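Long-range contacts in DegV family protein (Streptococcus agalactiae, PDB 3LUP), which binds a fatty acid, seen here as elaidic acid, and may take part in lipid transport or fatty acid metabolism: residues L6-L16 against E24-P32; E229-A239 against G273-K284. All blocks are in the same frame, centred on the assembly; numbering follows the deposited sequence.

Contact 1: L6-L16 against E24-P32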
# COMPACT_ATOMS: atom_id res chain seq x y z
N LEU A 6 6.60 21.88 -4.89
CA LEU A 6 6.76 20.44 -4.92
C LEU A 6 5.42 19.75 -5.17
O LEU A 6 4.42 20.10 -4.53
CB LEU A 6 7.35 19.95 -3.61
CG LEU A 6 7.38 18.45 -3.32
CD1 LEU A 6 8.42 17.74 -4.22
CD2 LEU A 6 7.66 18.18 -1.85
N ALA A 7 5.41 18.80 -6.11
CA ALA A 7 4.21 18.03 -6.37
C ALA A 7 4.36 16.65 -5.77
O ALA A 7 5.47 16.09 -5.72
CB ALA A 7 3.94 17.95 -7.83
N LEU A 8 3.23 16.09 -5.32
CA LEU A 8 3.23 14.72 -4.88
C LEU A 8 2.37 13.81 -5.72
O LEU A 8 1.17 14.04 -5.89
CB LEU A 8 2.88 14.61 -3.39
CG LEU A 8 4.20 14.45 -2.64
CD1 LEU A 8 4.63 15.78 -2.05
CD2 LEU A 8 4.16 13.35 -1.60
N ILE A 9 3.00 12.77 -6.26
CA ILE A 9 2.27 11.79 -7.06
C ILE A 9 2.26 10.41 -6.41
O ILE A 9 3.29 9.91 -5.89
CB ILE A 9 2.74 11.72 -8.53
CG1 ILE A 9 2.61 13.07 -9.22
CG2 ILE A 9 1.89 10.76 -9.33
CD1 ILE A 9 3.77 13.99 -9.04
N THR A 10 1.07 9.81 -6.44
CA THR A 10 0.84 8.50 -5.89
C THR A 10 -0.21 7.79 -6.73
O THR A 10 -0.64 8.33 -7.74
CB THR A 10 0.41 8.57 -4.41
OG1 THR A 10 0.29 7.24 -3.90
CG2 THR A 10 -0.91 9.32 -4.26
N ASP A 11 -0.60 6.60 -6.32
CA ASP A 11 -1.62 5.86 -7.04
C ASP A 11 -2.74 5.52 -6.07
O ASP A 11 -2.61 5.75 -4.88
CB ASP A 11 -1.04 4.62 -7.72
CG ASP A 11 -0.21 3.76 -6.77
OD1 ASP A 11 -0.77 3.31 -5.73
OD2 ASP A 11 1.00 3.56 -7.06
N THR A 12 -3.83 4.99 -6.59
CA THR A 12 -5.02 4.74 -5.78
C THR A 12 -4.87 3.57 -4.79
O THR A 12 -5.77 3.34 -3.99
CB THR A 12 -6.26 4.53 -6.64
OG1 THR A 12 -6.06 3.38 -7.46
CG2 THR A 12 -6.51 5.74 -7.52
N SER A 13 -3.73 2.86 -4.82
CA SER A 13 -3.48 1.81 -3.84
C SER A 13 -3.04 2.40 -2.50
O SER A 13 -3.11 1.73 -1.47
CB SER A 13 -2.44 0.81 -4.35
OG SER A 13 -1.10 1.24 -4.09
N ALA A 14 -2.58 3.64 -2.50
CA ALA A 14 -2.22 4.35 -1.26
C ALA A 14 -3.48 4.74 -0.51
O ALA A 14 -4.43 5.24 -1.11
CB ALA A 14 -1.42 5.57 -1.58
N TYR A 15 -3.52 4.50 0.79
CA TYR A 15 -4.65 4.95 1.56
C TYR A 15 -4.30 6.28 2.20
O TYR A 15 -3.48 6.35 3.11
CB TYR A 15 -5.07 3.92 2.61
CG TYR A 15 -6.33 4.31 3.31
CD1 TYR A 15 -7.56 3.77 2.94
CD2 TYR A 15 -6.32 5.25 4.35
CE1 TYR A 15 -8.73 4.14 3.59
CE2 TYR A 15 -7.48 5.63 4.99
CZ TYR A 15 -8.68 5.07 4.61
OH TYR A 15 -9.84 5.43 5.25
N LEU A 16 -4.94 7.32 1.68
CA LEU A 16 -4.60 8.71 2.03
C LEU A 16 -5.32 9.21 3.28
O LEU A 16 -6.56 9.16 3.34
CB LEU A 16 -4.86 9.65 0.86
CG LEU A 16 -3.99 9.45 -0.39
CD1 LEU A 16 -4.41 10.41 -1.49
CD2 LEU A 16 -2.48 9.58 -0.10
N GLU A 24 -3.96 20.27 -2.91
CA GLU A 24 -3.82 20.78 -4.27
C GLU A 24 -2.49 20.39 -4.94
O GLU A 24 -2.33 20.57 -6.14
CB GLU A 24 -4.00 22.29 -4.28
CG GLU A 24 -2.97 23.03 -3.43
CD GLU A 24 -3.11 24.53 -3.52
OE1 GLU A 24 -4.25 25.03 -3.46
OE2 GLU A 24 -2.07 25.22 -3.64
N ASP A 25 -1.56 19.88 -4.15
CA ASP A 25 -0.27 19.44 -4.66
C ASP A 25 -0.16 17.92 -4.73
O ASP A 25 0.91 17.37 -5.01
CB ASP A 25 0.87 20.02 -3.83
CG ASP A 25 0.91 21.55 -3.87
OD1 ASP A 25 0.57 22.14 -4.92
OD2 ASP A 25 1.31 22.16 -2.84
N VAL A 26 -1.29 17.25 -4.49
CA VAL A 26 -1.33 15.79 -4.47
C VAL A 26 -2.03 15.27 -5.72
O VAL A 26 -3.15 15.64 -6.01
CB VAL A 26 -1.99 15.25 -3.16
CG1 VAL A 26 -2.16 13.75 -3.21
CG2 VAL A 26 -1.15 15.62 -1.95
N TYR A 27 -1.33 14.43 -6.49
CA TYR A 27 -1.90 13.83 -7.70
C TYR A 27 -1.94 12.30 -7.59
O TYR A 27 -0.97 11.67 -7.15
CB TYR A 27 -1.13 14.30 -8.93
CG TYR A 27 -1.14 15.81 -9.05
CD1 TYR A 27 -2.07 16.46 -9.86
CD2 TYR A 27 -0.23 16.59 -8.31
CE1 TYR A 27 -2.09 17.86 -9.95
CE2 TYR A 27 -0.25 17.98 -8.38
CZ TYR A 27 -1.18 18.61 -9.20
OH TYR A 27 -1.20 19.99 -9.29
N VAL A 28 -3.08 11.72 -7.95
CA VAL A 28 -3.32 10.28 -7.76
C VAL A 28 -3.62 9.61 -9.08
O VAL A 28 -4.65 9.89 -9.70
CB VAL A 28 -4.51 9.97 -6.80
CG1 VAL A 28 -4.48 8.52 -6.44
CG2 VAL A 28 -4.48 10.82 -5.55
N LEU A 29 -2.72 8.72 -9.49
CA LEU A 29 -2.90 7.89 -10.68
C LEU A 29 -3.84 6.72 -10.40
O LEU A 29 -3.72 6.09 -9.35
CB LEU A 29 -1.55 7.32 -11.12
CG LEU A 29 -0.61 8.10 -12.02
CD1 LEU A 29 -0.72 9.59 -11.81
CD2 LEU A 29 0.83 7.63 -11.81
N ASP A 30 -4.74 6.42 -11.34
CA ASP A 30 -5.67 5.29 -11.18
C ASP A 30 -5.08 3.94 -11.56
O ASP A 30 -4.34 3.81 -12.54
CB ASP A 30 -6.95 5.53 -11.97
CG ASP A 30 -7.69 6.78 -11.52
OD1 ASP A 30 -7.69 7.10 -10.31
OD2 ASP A 30 -8.27 7.46 -12.40
N ILE A 31 -5.41 2.93 -10.76
CA ILE A 31 -5.05 1.53 -11.06
C ILE A 31 -6.27 0.75 -11.54
O ILE A 31 -7.24 0.60 -10.81
CB ILE A 31 -4.42 0.81 -9.83
CG1 ILE A 31 -3.17 1.58 -9.35
CG2 ILE A 31 -4.10 -0.66 -10.17
CD1 ILE A 31 -2.51 1.04 -8.11
N PRO A 32 -6.23 0.29 -12.79
CA PRO A 32 -7.34 -0.49 -13.34
C PRO A 32 -7.47 -1.90 -12.74
O PRO A 32 -6.46 -2.54 -12.43
CB PRO A 32 -7.00 -0.58 -14.83
CG PRO A 32 -6.04 0.55 -15.09
CD PRO A 32 -5.23 0.60 -13.83

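Contact 2: E229-A239 against G273-K284. With ELA (Elaidic acid), chain B.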
# COMPACT_ATOMS: atom_id res chain seq x y z
N GLU A 229 8.11 5.96 17.48
CA GLU A 229 6.70 6.36 17.48
C GLU A 229 6.08 6.10 16.11
O GLU A 229 6.50 6.69 15.11
CB GLU A 229 6.58 7.83 17.89
CG GLU A 229 7.05 8.14 19.31
CD GLU A 229 6.00 7.75 20.37
OE1 GLU A 229 4.84 8.22 20.27
OE2 GLU A 229 6.34 6.99 21.31
N TYR A 230 5.07 5.23 16.07
CA TYR A 230 4.49 4.79 14.80
C TYR A 230 3.01 5.07 14.67
O TYR A 230 2.24 4.81 15.59
CB TYR A 230 4.70 3.30 14.62
CG TYR A 230 6.14 2.89 14.42
CD1 TYR A 230 6.66 2.72 13.14
CD2 TYR A 230 6.98 2.67 15.52
CE1 TYR A 230 7.99 2.34 12.96
CE2 TYR A 230 8.31 2.30 15.35
CZ TYR A 230 8.80 2.13 14.06
OH TYR A 230 10.11 1.76 13.88
N ASP A 231 2.60 5.55 13.50
CA ASP A 231 1.19 5.47 13.11
C ASP A 231 0.87 4.00 12.77
O ASP A 231 1.58 3.38 11.96
CB ASP A 231 0.89 6.40 11.94
CG ASP A 231 0.90 7.90 12.34
OD1 ASP A 231 0.21 8.26 13.34
OD2 ASP A 231 1.58 8.72 11.67
N ILE A 232 -0.16 3.44 13.42
CA ILE A 232 -0.55 2.03 13.18
C ILE A 232 -1.93 1.90 12.52
O ILE A 232 -2.90 2.53 12.96
CB ILE A 232 -0.50 1.15 14.46
CG1 ILE A 232 0.76 1.45 15.28
CG2 ILE A 232 -0.53 -0.34 14.11
CD1 ILE A 232 0.70 0.91 16.68
N ALA A 233 -2.02 1.06 11.49
CA ALA A 233 -3.25 0.90 10.73
C ALA A 233 -3.62 -0.58 10.69
O ALA A 233 -2.79 -1.41 10.32
CB ALA A 233 -3.06 1.44 9.31
N ILE A 234 -4.85 -0.91 11.10
CA ILE A 234 -5.39 -2.23 10.84
C ILE A 234 -6.24 -2.11 9.57
O ILE A 234 -7.10 -1.23 9.46
CB ILE A 234 -6.27 -2.74 11.97
CG1 ILE A 234 -5.49 -2.72 13.29
CG2 ILE A 234 -6.77 -4.15 11.66
CD1 ILE A 234 -6.40 -2.77 14.51
N ILE A 235 -5.98 -2.98 8.61
CA ILE A 235 -6.59 -2.85 7.30
C ILE A 235 -7.22 -4.19 6.95
O ILE A 235 -6.62 -5.23 7.19
CB ILE A 235 -5.56 -2.44 6.23
CG1 ILE A 235 -4.60 -1.38 6.79
CG2 ILE A 235 -6.25 -1.94 4.97
CD1 ILE A 235 -3.14 -1.65 6.48
N HIS A 236 -8.43 -4.18 6.39
CA HIS A 236 -9.12 -5.41 6.08
C HIS A 236 -9.93 -5.32 4.80
O HIS A 236 -10.37 -4.24 4.39
CB HIS A 236 -10.04 -5.80 7.24
CG HIS A 236 -11.18 -4.86 7.44
ND1 HIS A 236 -12.43 -5.11 6.93
CD2 HIS A 236 -11.25 -3.66 8.05
CE1 HIS A 236 -13.24 -4.11 7.23
NE2 HIS A 236 -12.55 -3.22 7.92
N SER A 237 -10.14 -6.47 4.16
CA SER A 237 -11.05 -6.56 3.02
C SER A 237 -12.33 -7.28 3.45
O SER A 237 -12.46 -8.49 3.29
CB SER A 237 -10.37 -7.24 1.82
OG SER A 237 -9.90 -8.54 2.16
N ARG A 238 -13.27 -6.52 4.02
CA ARG A 238 -14.53 -7.07 4.56
C ARG A 238 -14.28 -8.15 5.62
O ARG A 238 -14.80 -9.26 5.54
CB ARG A 238 -15.45 -7.58 3.43
CG ARG A 238 -15.86 -6.53 2.41
CD ARG A 238 -17.34 -6.24 2.46
NE ARG A 238 -17.73 -5.26 1.45
CZ ARG A 238 -18.57 -5.50 0.44
NH1 ARG A 238 -19.11 -6.70 0.27
NH2 ARG A 238 -18.86 -4.52 -0.42
N ALA A 239 -13.44 -7.81 6.60
CA ALA A 239 -13.10 -8.68 7.72
C ALA A 239 -13.18 -7.86 9.00
O ALA A 239 -12.29 -7.89 9.85
CB ALA A 239 -11.70 -9.29 7.54
N GLY A 273 -7.72 -11.36 -1.69
CA GLY A 273 -8.98 -12.06 -1.52
C GLY A 273 -9.82 -11.30 -0.51
O GLY A 273 -9.32 -10.37 0.15
N GLU A 274 -11.09 -11.69 -0.40
CA GLU A 274 -11.97 -11.20 0.65
C GLU A 274 -11.63 -11.95 1.94
O GLU A 274 -11.06 -13.05 1.90
CB GLU A 274 -13.44 -11.40 0.28
CG GLU A 274 -14.43 -10.89 1.33
CD GLU A 274 -15.84 -10.74 0.79
OE1 GLU A 274 -16.06 -11.09 -0.38
OE2 GLU A 274 -16.74 -10.27 1.54
N GLY A 275 -11.98 -11.35 3.08
CA GLY A 275 -11.67 -11.89 4.39
C GLY A 275 -10.24 -11.66 4.88
O GLY A 275 -9.87 -12.18 5.94
N ALA A 276 -9.43 -10.89 4.14
CA ALA A 276 -8.05 -10.61 4.56
C ALA A 276 -7.99 -9.57 5.69
O ALA A 276 -8.86 -8.70 5.78
CB ALA A 276 -7.24 -10.15 3.40
N VAL A 277 -6.97 -9.69 6.55
CA VAL A 277 -6.66 -8.69 7.59
C VAL A 277 -5.15 -8.45 7.63
O VAL A 277 -4.36 -9.38 7.40
CB VAL A 277 -7.22 -9.08 9.01
CG1 VAL A 277 -6.32 -10.07 9.70
CG2 VAL A 277 -7.40 -7.86 9.90
N ALA A 278 -4.76 -7.21 7.87
CA ALA A 278 -3.35 -6.81 7.83
C ALA A 278 -3.11 -5.69 8.82
O ALA A 278 -4.06 -5.07 9.31
CB ALA A 278 -2.98 -6.33 6.45
N PHE A 279 -1.85 -5.43 9.12
CA PHE A 279 -1.52 -4.14 9.70
C PHE A 279 -0.38 -3.49 8.92
O PHE A 279 0.38 -4.18 8.22
CB PHE A 279 -1.21 -4.23 11.22
CG PHE A 279 0.11 -4.88 11.55
CD1 PHE A 279 0.15 -6.20 11.98
CD2 PHE A 279 1.28 -4.17 11.45
CE1 PHE A 279 1.36 -6.82 12.29
CE2 PHE A 279 2.50 -4.76 11.77
CZ PHE A 279 2.54 -6.10 12.19
N GLY A 280 -0.28 -2.17 9.03
CA GLY A 280 0.86 -1.45 8.52
C GLY A 280 1.25 -0.40 9.54
O GLY A 280 0.36 0.25 10.13
N ILE A 281 2.56 -0.25 9.76
CA ILE A 281 3.10 0.81 10.61
C ILE A 281 3.98 1.78 9.82
O ILE A 281 4.63 1.40 8.84
CB ILE A 281 3.87 0.26 11.86
CG1 ILE A 281 5.24 -0.30 11.45
CG2 ILE A 281 2.99 -0.72 12.69
CD1 ILE A 281 6.10 -0.79 12.60
N THR A 282 3.97 3.04 10.25
CA THR A 282 4.75 4.08 9.63
C THR A 282 5.31 4.94 10.74
O THR A 282 4.58 5.29 11.66
CB THR A 282 3.88 4.99 8.73
OG1 THR A 282 3.16 4.19 7.81
CG2 THR A 282 4.73 5.97 7.96
N PRO A 283 6.62 5.30 10.66
CA PRO A 283 7.20 6.21 11.63
C PRO A 283 6.45 7.54 11.64
O PRO A 283 6.04 8.03 10.59
CB PRO A 283 8.61 6.44 11.08
CG PRO A 283 8.87 5.30 10.18
CD PRO A 283 7.58 4.92 9.60
N LYS A 284 6.27 8.12 12.82
CA LYS A 284 5.77 9.48 12.89
C LYS A 284 6.79 10.46 12.34
O LYS A 284 8.00 10.34 12.56
CB LYS A 284 5.37 9.85 14.31
CG LYS A 284 4.05 9.26 14.69
CD LYS A 284 3.57 9.76 16.02
CE LYS A 284 2.49 8.84 16.53
NZ LYS A 284 1.86 9.38 17.74
CA ELA B . 0.53 -5.00 -11.84
C ELA B . 0.44 -5.94 -13.06
O ELA B . -0.32 -6.95 -13.09
C3 ELA B . -0.78 -4.29 -11.52
C4 ELA B . -0.55 -3.16 -10.52
C5 ELA B . -1.42 -3.30 -9.25
C6 ELA B . -0.76 -4.22 -8.21
C7 ELA B . -1.63 -4.75 -7.09
C8 ELA B . -0.82 -5.69 -6.19
C9 ELA B . -1.23 -5.56 -4.73
C10 ELA B . -0.79 -6.54 -3.70
C11 ELA B . -1.61 -6.73 -2.45
C12 ELA B . -0.77 -6.69 -1.18
C13 ELA B . -1.02 -5.46 -0.32
C14 ELA B . -0.83 -5.71 1.16
C15 ELA B . -1.19 -4.45 1.96
C16 ELA B . -0.73 -4.49 3.42
C17 ELA B . 0.28 -3.38 3.71
C18 ELA B . 0.10 -2.77 5.10
OXT ELA B . 1.16 -5.70 -14.05
O HOH W 1 3.43 8.31 9.83

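Contact 1: L6-L16 against E24-P32
Ile9 meets Tyr27 and Leu29 on one face of two neighbouring parallel strands. With CG1 beside its backbone N (chi1 -59°), Ile9 rests that branch on Tyr27 CB and turns CG2 to Leu29 CD1, 3.8 Å away. Helix 69-81 packs on this face through Leu75 and Leu79, so branched aliphatic residues suit it. On the other face Thr10 and Val28 lie side by side with their CG2 methyls 4.1 Å apart, and Leu16 CD1 reaches tip to tip toward Val28 CG2. Beta-branched residues favour such extended backbone.

Strand 26-29 forms one margin of the four-stranded parallel sheet of the DegV fold, beside strand 6-11. Between them run the staggered bonds of a parallel ladder: Leu8 N to Asp25 O, Tyr27 N to Leu8 O at 2.6 Å, Thr10 N to Tyr27 O and Leu29 N to Thr10 O.

Past the strands, Ile31 of the fatty-acid pocket touches Ser13 CB with its CD1 at 3.8 Å. Asp11 makes an Asx turn, its OD1 receiving Ser13 N on the anti lone pair and Ser13 OG at 2.7 Å on the syn side; Ser13 OG also bonds Thr123. At the outer edge Thr12 OG1 accepts a weak bond from Ile31 N, 3.4 Å long.

Contact 2: E229-A239 against G273-K284
Tyr230 and Ile281 open an antiparallel pairing, strands 230-236 and 277-283, two inner neighbours in the six-stranded mixed sheet of the DegV fold. Backbone bonds come in reciprocal pairs at Asp231-Thr282, Ala233-Gly280 and Ile235-Ala278.

Among apolar contacts, Ile281 CD1 sits over one face of the Tyr230 ring, 3.9 Å from its centroid, a CH-pi contact. Ile281 CG1 lies between backbone N and carbonyl carbon (chi1 74°), which carries CD1 to the ring, while CG2 lies alongside Ile232 CG2. On the other face, Ile235 CD1 is 3.7 Å from C18 of elaidic acid, and Gly280, lacking a side chain, lets that terminal methyl come to 3.7 Å from its CA.

At one end Lys284 crosses Asp231 with its aliphatic stem and pairs with Asp258, whereas Asp231 OD2 salt-bridges Arg132. A water joins Asp231 OD2 to Pro283 O.

At the far end Ser237 continues the backbone bonding with Ala276 O and Gly275 N. Ala239 N, at a helix N-cap, donates to His236 ND1 at 2.9 Å. Small and hydroxylated, Ser237 fits against the turn after helix 266-272: its OG accepts from Ala276 N and donates to Gly273 O at 2.8 Å, in the carbonyl plane on a lone pair.

Overall arrangement
Contact 1 closes before contact 2 opens along the chain, and the two belong to different sheets: the parallel four-stranded one, where 26-29 is an outermost strand, and the mixed six-stranded one, where 277-283 and 230-236 are inner neighbours. Their centres are 19 Å apart on opposite sides of the chain's centre, and the nearest atoms stay about 6 Å from each other. Helix 124-138 lies between them, touching Leu8 and Thr10 of contact 1 and Ala233 and Thr282 of contact 2. Both also border the bound elaidic acid, contact 1 through Ile31 and contact 2 through Ile235, Phe279 and Gly280, so the lipid lies between the loop that follows strand 26-29 and the mixed-sheet strands 230-236 and 277-283.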